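Local coordinates for protein hydrolase (Thermus thermophilus, PDB 1UFO) that adopts the alpha/beta hydrolase fold and is probably a hydrolase, apparently with a serine nucleophile, of unestablished substrate, at residues R83-F88 against A116-L121; P23-L28 against P106-G111; L133-S138 against H217-L222. All coordinates share one frame; numbering follows the deposited sequence.

Contact 1 of 3, residues R83-F88 against A116-L121; sequences RVALGF and AFVAHL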
loop_
_atom_site.group_PDB
_atom_site.type_symbol
_atom_site.label_atom_id
_atom_site.label_comp_id
_atom_site.label_asym_id
_atom_site.label_seq_id
_atom_site.Cartn_x
_atom_site.Cartn_y
_atom_site.Cartn_z
ATOM N N ARG A 83 2.024 -0.338 30.654
ATOM C CA ARG A 83 3.318 -0.272 31.359
ATOM C C ARG A 83 4.326 -1.149 30.557
ATOM O O ARG A 83 5.506 -0.757 30.377
ATOM C CB ARG A 83 3.102 -0.754 32.800
ATOM C CG ARG A 83 4.420 -0.963 33.570
ATOM C CD ARG A 83 5.411 0.234 33.431
ATOM N NE ARG A 83 4.831 1.528 33.813
ATOM C CZ ARG A 83 5.408 2.711 33.610
ATOM N NH1 ARG A 83 4.818 3.843 33.996
ATOM N NH2 ARG A 83 6.615 2.814 33.015
ATOM N N VAL A 84 3.894 -2.313 30.070
ATOM C CA VAL A 84 4.786 -3.111 29.135
ATOM C C VAL A 84 5.158 -2.182 27.926
ATOM O O VAL A 84 6.348 -2.112 27.569
ATOM C CB VAL A 84 4.059 -4.307 28.545
ATOM C CG1 VAL A 84 4.909 -4.948 27.348
ATOM C CG2 VAL A 84 3.873 -5.432 29.634
ATOM N N ALA A 85 4.204 -1.452 27.344
ATOM C CA ALA A 85 4.518 -0.561 26.199
ATOM C C ALA A 85 5.517 0.528 26.530
ATOM O O ALA A 85 6.447 0.782 25.753
ATOM C CB ALA A 85 3.236 0.096 25.694
ATOM N N LEU A 86 5.359 1.140 27.700
ATOM C CA LEU A 86 6.313 2.196 28.087
ATOM C C LEU A 86 7.744 1.620 28.305
ATOM O O LEU A 86 8.727 2.313 27.989
ATOM C CB LEU A 86 5.772 2.889 29.373
ATOM C CG LEU A 86 4.597 3.830 29.053
ATOM C CD1 LEU A 86 3.944 4.139 30.394
ATOM C CD2 LEU A 86 5.075 5.117 28.374
ATOM N N GLY A 87 7.824 0.431 28.863
ATOM C CA GLY A 87 9.114 -0.222 29.113
ATOM C C GLY A 87 9.730 -0.586 27.772
ATOM O O GLY A 87 10.931 -0.377 27.492
ATOM N N PHE A 88 8.883 -1.147 26.936
ATOM C CA PHE A 88 9.330 -1.595 25.586
ATOM C C PHE A 88 9.840 -0.377 24.776
ATOM O O PHE A 88 10.869 -0.463 24.045
ATOM C CB PHE A 88 8.123 -2.262 24.867
ATOM C CG PHE A 88 8.478 -3.166 23.681
ATOM C CD1 PHE A 88 9.726 -3.688 23.506
ATOM C CD2 PHE A 88 7.436 -3.582 22.858
ATOM C CE1 PHE A 88 9.962 -4.691 22.506
ATOM C CE2 PHE A 88 7.619 -4.568 21.873
ATOM C CZ PHE A 88 8.875 -5.139 21.693
ATOM N N ALA A 116 3.214 -1.381 17.299
ATOM C CA ALA A 116 2.941 -0.232 16.430
ATOM C C ALA A 116 2.679 0.981 17.331
ATOM O O ALA A 116 3.102 2.127 17.023
ATOM C CB ALA A 116 1.718 -0.525 15.559
ATOM N N PHE A 117 1.995 0.748 18.472
ATOM C CA PHE A 117 1.742 1.859 19.385
ATOM C C PHE A 117 3.065 2.339 19.983
ATOM O O PHE A 117 3.255 3.538 20.168
ATOM C CB PHE A 117 0.785 1.383 20.522
ATOM C CG PHE A 117 0.464 2.482 21.485
ATOM C CD1 PHE A 117 -0.428 3.500 21.122
ATOM C CD2 PHE A 117 1.052 2.500 22.767
ATOM C CE1 PHE A 117 -0.733 4.528 22.002
ATOM C CE2 PHE A 117 0.730 3.509 23.672
ATOM C CZ PHE A 117 -0.163 4.537 23.281
ATOM N N VAL A 118 3.965 1.387 20.296
ATOM C CA VAL A 118 5.283 1.765 20.819
ATOM C C VAL A 118 6.019 2.606 19.779
ATOM O O VAL A 118 6.706 3.545 20.140
ATOM C CB VAL A 118 6.081 0.503 21.187
ATOM C CG1 VAL A 118 7.585 0.899 21.616
ATOM C CG2 VAL A 118 5.395 -0.142 22.375
ATOM N N ALA A 119 5.949 2.229 18.494
ATOM C CA ALA A 119 6.581 3.048 17.433
ATOM C C ALA A 119 6.032 4.491 17.522
ATOM O O ALA A 119 6.805 5.473 17.369
ATOM C CB ALA A 119 6.288 2.383 16.040
ATOM N N HIS A 120 4.723 4.633 17.719
ATOM C CA HIS A 120 4.135 5.965 17.882
ATOM C C HIS A 120 4.690 6.699 19.114
ATOM O O HIS A 120 5.031 7.889 19.013
ATOM C CB HIS A 120 2.622 5.814 17.950
ATOM C CG HIS A 120 1.991 5.804 16.602
ATOM N ND1 HIS A 120 1.705 6.959 15.895
ATOM C CD2 HIS A 120 1.544 4.765 15.830
ATOM C CE1 HIS A 120 1.100 6.628 14.763
ATOM N NE2 HIS A 120 0.991 5.305 14.693
ATOM N N LEU A 121 4.781 6.008 20.239
ATOM C CA LEU A 121 5.328 6.613 21.445
ATOM C C LEU A 121 6.772 7.146 21.130
ATOM O O LEU A 121 7.144 8.225 21.577
ATOM C CB LEU A 121 5.442 5.609 22.591
ATOM C CG LEU A 121 4.172 5.096 23.234
ATOM C CD1 LEU A 121 4.412 4.081 24.245
ATOM C CD2 LEU A 121 3.438 6.331 23.844
#

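Contact 2 of 3, residues P23-L28 against P106-G111; sequences PKALLL and PLFLAG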
loop_
_atom_site.group_PDB
_atom_site.type_symbol
_atom_site.label_atom_id
_atom_site.label_comp_id
_atom_site.label_asym_id
_atom_site.label_seq_id
_atom_site.Cartn_x
_atom_site.Cartn_y
_atom_site.Cartn_z
ATOM N N PRO A 23 24.213 -6.146 4.325
ATOM C CA PRO A 23 23.165 -5.234 4.892
ATOM C C PRO A 23 23.186 -3.844 4.355
ATOM O O PRO A 23 24.232 -3.182 4.279
ATOM C CB PRO A 23 23.438 -5.213 6.398
ATOM C CG PRO A 23 24.372 -6.427 6.666
ATOM C CD PRO A 23 25.192 -6.552 5.342
ATOM N N LYS A 24 22.023 -3.366 3.925
ATOM C CA LYS A 24 21.941 -1.997 3.387
ATOM C C LYS A 24 21.138 -1.068 4.352
ATOM O O LYS A 24 21.196 0.136 4.195
ATOM C CB LYS A 24 21.260 -1.955 1.997
ATOM C CG LYS A 24 19.791 -2.383 2.015
ATOM C CD LYS A 24 19.204 -2.467 0.608
ATOM C CE LYS A 24 17.690 -2.868 0.660
ATOM N NZ LYS A 24 17.186 -2.843 -0.777
ATOM N N ALA A 25 20.449 -1.661 5.309
ATOM C CA ALA A 25 19.649 -0.863 6.291
ATOM C C ALA A 25 19.329 -1.704 7.498
ATOM O O ALA A 25 19.433 -2.950 7.441
ATOM C CB ALA A 25 18.295 -0.458 5.630
ATOM N N LEU A 26 18.899 -1.068 8.610
ATOM C CA LEU A 26 18.495 -1.825 9.815
ATOM C C LEU A 26 16.984 -1.720 9.939
ATOM O O LEU A 26 16.433 -0.687 9.635
ATOM C CB LEU A 26 19.084 -1.132 11.099
ATOM C CG LEU A 26 20.591 -1.261 11.271
ATOM C CD1 LEU A 26 21.130 -0.053 12.120
ATOM C CD2 LEU A 26 20.837 -2.633 11.930
ATOM N N LEU A 27 16.346 -2.777 10.414
ATOM C CA LEU A 27 14.908 -2.687 10.728
ATOM C C LEU A 27 14.782 -3.252 12.134
ATOM O O LEU A 27 15.019 -4.436 12.366
ATOM C CB LEU A 27 14.044 -3.513 9.761
ATOM C CG LEU A 27 12.548 -3.494 10.033
ATOM C CD1 LEU A 27 12.035 -2.016 10.002
ATOM C CD2 LEU A 27 11.766 -4.336 9.068
ATOM N N LEU A 28 14.414 -2.398 13.092
ATOM C CA LEU A 28 14.125 -2.859 14.462
ATOM C C LEU A 28 12.643 -3.154 14.487
ATOM O O LEU A 28 11.834 -2.248 14.220
ATOM C CB LEU A 28 14.493 -1.757 15.539
ATOM C CG LEU A 28 14.053 -2.120 16.976
ATOM C CD1 LEU A 28 14.680 -3.432 17.466
ATOM C CD2 LEU A 28 14.501 -0.925 17.948
ATOM N N PRO A 106 21.157 3.111 7.737
ATOM C CA PRO A 106 19.868 3.803 7.949
ATOM C C PRO A 106 18.987 2.871 8.779
ATOM O O PRO A 106 18.935 1.665 8.492
ATOM C CB PRO A 106 19.317 3.904 6.560
ATOM C CG PRO A 106 20.520 4.015 5.681
ATOM C CD PRO A 106 21.501 3.035 6.299
ATOM N N LEU A 107 18.252 3.462 9.743
ATOM C CA LEU A 107 17.431 2.631 10.616
ATOM C C LEU A 107 15.956 2.928 10.429
ATOM O O LEU A 107 15.533 4.121 10.383
ATOM C CB LEU A 107 17.810 2.818 12.097
ATOM C CG LEU A 107 17.049 1.813 13.044
ATOM C CD1 LEU A 107 17.858 1.249 14.189
ATOM C CD2 LEU A 107 15.830 2.640 13.559
ATOM N N PHE A 108 15.200 1.839 10.321
ATOM C CA PHE A 108 13.739 1.904 10.194
ATOM C C PHE A 108 13.129 1.155 11.339
ATOM O O PHE A 108 13.785 0.304 11.961
ATOM C CB PHE A 108 13.297 1.212 8.912
ATOM C CG PHE A 108 13.786 1.868 7.693
ATOM C CD1 PHE A 108 15.010 1.531 7.123
ATOM C CD2 PHE A 108 12.998 2.827 7.094
ATOM C CE1 PHE A 108 15.449 2.176 5.926
ATOM C CE2 PHE A 108 13.396 3.484 5.896
ATOM C CZ PHE A 108 14.612 3.168 5.302
ATOM N N LEU A 109 11.883 1.494 11.668
ATOM C CA LEU A 109 11.176 0.727 12.723
ATOM C C LEU A 109 9.951 -0.003 12.121
ATOM O O LEU A 109 9.313 0.526 11.181
ATOM C CB LEU A 109 10.596 1.652 13.774
ATOM C CG LEU A 109 11.495 2.547 14.547
ATOM C CD1 LEU A 109 10.546 3.365 15.565
ATOM C CD2 LEU A 109 12.501 1.686 15.375
ATOM N N ALA A 110 9.617 -1.164 12.677
ATOM C CA ALA A 110 8.357 -1.848 12.308
ATOM C C ALA A 110 7.758 -2.257 13.626
ATOM O O ALA A 110 8.480 -2.671 14.525
ATOM C CB ALA A 110 8.605 -3.035 11.431
ATOM N N GLY A 111 6.442 -2.054 13.805
ATOM C CA GLY A 111 5.831 -2.532 15.038
ATOM C C GLY A 111 4.535 -3.246 14.663
ATOM O O GLY A 111 3.876 -2.796 13.715
#

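Contact 3 of 3, residues L133-S138 against H217-L222; sequences LAFIGS and HTLTPL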
loop_
_atom_site.group_PDB
_atom_site.type_symbol
_atom_site.label_atom_id
_atom_site.label_comp_id
_atom_site.label_asym_id
_atom_site.label_seq_id
_atom_site.Cartn_x
_atom_site.Cartn_y
_atom_site.Cartn_z
ATOM N N LEU A 133 7.003 1.326 9.876
ATOM C CA LEU A 133 5.850 0.514 9.439
ATOM C C LEU A 133 5.050 0.215 10.707
ATOM O O LEU A 133 5.561 -0.307 11.687
ATOM C CB LEU A 133 6.292 -0.843 8.832
ATOM C CG LEU A 133 7.285 -0.694 7.668
ATOM C CD1 LEU A 133 7.617 -2.128 7.184
ATOM C CD2 LEU A 133 6.625 0.039 6.475
ATOM N N ALA A 134 3.754 0.572 10.700
ATOM C CA ALA A 134 2.881 0.310 11.834
ATOM C C ALA A 134 1.841 -0.688 11.321
ATOM O O ALA A 134 0.888 -0.347 10.604
ATOM C CB ALA A 134 2.195 1.662 12.276
ATOM N N PHE A 135 2.059 -1.965 11.710
ATOM C CA PHE A 135 1.178 -3.012 11.274
ATOM C C PHE A 135 0.082 -3.261 12.316
ATOM O O PHE A 135 0.357 -3.260 13.499
ATOM C CB PHE A 135 1.931 -4.326 11.175
ATOM C CG PHE A 135 2.939 -4.385 10.087
ATOM C CD1 PHE A 135 4.299 -4.103 10.344
ATOM C CD2 PHE A 135 2.575 -4.820 8.782
ATOM C CE1 PHE A 135 5.258 -4.254 9.349
ATOM C CE2 PHE A 135 3.523 -4.972 7.792
ATOM C CZ PHE A 135 4.893 -4.693 8.056
ATOM N N ILE A 136 -1.144 -3.426 11.822
ATOM C CA ILE A 136 -2.318 -3.788 12.644
ATOM C C ILE A 136 -2.410 -3.071 13.996
ATOM O O ILE A 136 -2.673 -3.661 15.035
ATOM C CB ILE A 136 -2.403 -5.375 12.800
ATOM C CG1 ILE A 136 -1.256 -5.938 13.682
ATOM C CG2 ILE A 136 -2.406 -5.993 11.354
ATOM C CD1 ILE A 136 -1.454 -7.544 13.784
ATOM N N GLY A 137 -2.251 -1.760 13.926
ATOM C CA GLY A 137 -2.204 -0.975 15.140
ATOM C C GLY A 137 -2.740 0.426 15.041
ATOM O O GLY A 137 -3.420 0.785 14.077
ATOM N N SER A 138 -2.362 1.223 16.039
ATOM C CA SER A 138 -2.903 2.565 16.185
ATOM C C SER A 138 -2.016 3.426 17.066
ATOM O O SER A 138 -1.185 2.887 17.847
ATOM C CB SER A 138 -4.286 2.404 16.827
ATOM O OG SER A 138 -4.829 3.659 17.250
ATOM N N HIS A 217 -6.828 -9.105 12.364
ATOM C CA HIS A 217 -5.685 -8.729 13.212
ATOM C C HIS A 217 -4.481 -9.708 13.117
ATOM O O HIS A 217 -4.063 -10.425 14.083
ATOM C CB HIS A 217 -6.220 -8.562 14.673
ATOM C CG HIS A 217 -5.250 -7.857 15.537
ATOM N ND1 HIS A 217 -5.015 -6.517 15.417
ATOM C CD2 HIS A 217 -4.454 -8.309 16.531
ATOM C CE1 HIS A 217 -4.118 -6.160 16.342
ATOM N NE2 HIS A 217 -3.770 -7.224 17.035
ATOM N N THR A 218 -3.940 -9.760 11.900
ATOM C CA THR A 218 -2.750 -10.542 11.596
ATOM C C THR A 218 -1.892 -9.784 10.579
ATOM O O THR A 218 -2.385 -9.043 9.757
ATOM C CB THR A 218 -3.038 -11.958 11.018
ATOM O OG1 THR A 218 -3.566 -11.833 9.711
ATOM C CG2 THR A 218 -4.074 -12.658 11.876
ATOM N N LEU A 219 -0.582 -10.032 10.658
ATOM C CA LEU A 219 0.373 -9.362 9.782
ATOM C C LEU A 219 0.482 -10.317 8.610
ATOM O O LEU A 219 1.186 -11.314 8.634
ATOM C CB LEU A 219 1.707 -9.186 10.537
ATOM C CG LEU A 219 2.663 -8.114 9.922
ATOM C CD1 LEU A 219 3.790 -7.780 10.888
ATOM C CD2 LEU A 219 3.207 -8.532 8.588
ATOM N N THR A 220 -0.258 -10.026 7.543
ATOM C CA THR A 220 -0.325 -10.952 6.380
ATOM C C THR A 220 0.876 -10.830 5.472
ATOM O O THR A 220 1.569 -9.800 5.442
ATOM C CB THR A 220 -1.548 -10.671 5.469
ATOM O OG1 THR A 220 -1.378 -9.359 4.892
ATOM C CG2 THR A 220 -2.805 -10.678 6.271
ATOM N N PRO A 221 1.130 -11.839 4.664
ATOM C CA PRO A 221 2.272 -11.778 3.756
ATOM C C PRO A 221 2.109 -10.616 2.790
ATOM O O PRO A 221 3.125 -10.011 2.459
ATOM C CB PRO A 221 2.234 -13.092 2.979
ATOM C CG PRO A 221 1.622 -14.105 4.062
ATOM C CD PRO A 221 0.470 -13.177 4.670
ATOM N N LEU A 222 0.885 -10.304 2.355
ATOM C CA LEU A 222 0.726 -9.149 1.432
ATOM C C LEU A 222 1.108 -7.819 2.159
ATOM O O LEU A 222 1.784 -6.965 1.588
ATOM C CB LEU A 222 -0.711 -9.042 0.901
ATOM C CG LEU A 222 -0.921 -7.853 -0.049
ATOM C CD1 LEU A 222 0.003 -7.850 -1.291
ATOM C CD2 LEU A 222 -2.390 -7.855 -0.517
#

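Contact 1 of 3, residues R83-F88 against A116-L121
Phe117 opens the interface by turning the edge of its ring to Ala85: Ala85 CB lies near the ring plane, 4.4 Å from Phe117 CD2. The setting is an illustration of helix packing in an alpha/beta hydrolase, where the helix after the probable nucleophile elbow, here 114-124, rests against the long helix 77-103 that precedes the elbow strand. The short segments cross at -56° with their axes 9.4 Å apart, and Ala85, with just a CB, lets Val118 and Leu121 come up to the helix. Val118 comes next and meets helix 77-103 most fully. Val118 CG2 takes the position anti to the carbonyl carbon, which brings it against the backbone of Ala85, 3.7 Å from Ala85 O and 4.0 Å from Ala85 CB. Val118 CG2 also reaches the Phe88 ring obliquely, 4.0 Å from Phe88 CD2, and the two side chains cross at about a right angle. Phe88 continues to the sheet, touching Leu30 of strand 25-30, as Val118 also does; the interface is thereby joined to the strands beneath. One turn further along, Leu121 completes the row. Leu158 of helix 153-160 packs on Leu86, Phe117 and Leu121 alike, closing that end with a third helix. No hydrogen bond links the two segments, and Leu121 CD1 touches both Ala85 O (4.2 Å) and, methyl to methyl, Leu86 CD2 (4.3 Å).

Contact 2 of 3, residues P23-L28 against P106-G111
Leu26 is held on both its backbone polar atoms by Pro106 and the strand it leads into: Leu26 N gives a nearly straight bond to Pro106 O (2.7 Å, 173°), and Leu26 O receives Phe108 N at 2.9 Å. The ladder continues as Leu28 N donates to Phe108 O (3.0 Å) and Ala110 N to Leu28 O (2.9 Å), the alternation expected of parallel strands. Around this frame pack the side chains. On one face Leu28 and Leu109 run alongside each other in the same direction, with Leu28 CB 4.0 Å from Leu109 CD2. On the other, Leu27 CG stands anti to its backbone N (chi1 179°), and Leu27 CD1 swings across to Phe108 CB at 3.6 Å. The Phe108 ring presents its edge to Ala25 CB, with Leu26 O also in the ring plane. Further out, helix 77-103 packs on Leu26, Leu28 and Leu107, and helix 221-236 on Phe108. Strand 25-30 lies between 52-56 and 107-112, and 107-112 between 25-30 and 132-135, central places in an alpha/beta hydrolase sheet. The four bonds imply mutual satisfaction for the atoms they join, while the backbone of Leu27 bonds to Leu53 and Leu55 and that of Leu107 to Arg130, amid apolar side chains.

Contact 3 of 3, residues L133-S138 against H217-L222
Both ring nitrogens of His217, whose imidazole packs on Ile136, are engaged by side chains: ND1 is hydrogen-bonded to Asp183 OD1 and NE2 to Ser113 OG. Bonds at both nitrogens would hold the ring's rotation, with His217 CE1 facing the backbone of Ile136, 3.2 Å from Ile136 O. The CH group here meets a carbonyl oxygen, whereas one ring face receives a methyl: Ile136 CD1 stands almost exactly above the centre, 3.9 Å from the His217 ring centroid and only 6° off the normal, a CH-pi contact in which the two side chains meet at about a right angle. Ile136 reaches this place with CG1 between its backbone N and carbonyl carbon (chi1 69°), and its other branch, CG2, lies 3.4 Å from Thr218 O. The arrangement is that of an alpha/beta hydrolase, in which a loop carries the probable catalytic histidine of a Ser-His-Asp triad over the carboxyl ends of the sheet strands. Leu219 packs the loop against Phe135 at the end of strand 132-135. It lays CD1 over the Phe135 ring, 3.7 Å from the centroid and 16° off the normal, while its CG comes as close as 3.5 Å to Phe135 CD2. With alanine in place of Phe135, the ring face under Leu219 would be lost, and the histidine loop would probably be less firmly seated on the strand end. Beyond Leu219, Thr220 is the N-cap of helix 221-236, its OG1 bonded to Met223 N and also to Glu212 OE2.

The three contacts are built around strand 107-112 and the probable nucleophile elbow that follows it, their centres about 16 to 17 Å apart. Contact 2 supplies the strand itself. Its other edge is paired with contact 3, where Leu109 O and Leu133 N, and Gly111 O and Phe135 N, each lie 2.8 Å apart as probable hydrogen bonds. Past the elbow the chain enters contact 1, and Ala116 CB there touches Gly111 O at 3.6 Å. Contact 1 also meets contact 3 directly, with Phe117 CD1 at 3.4 Å from Ser138 O. The probable Ser113 nucleophile is therefore framed by strand, helix and histidine loop, with contact 3 contributing His217 to the putative triad.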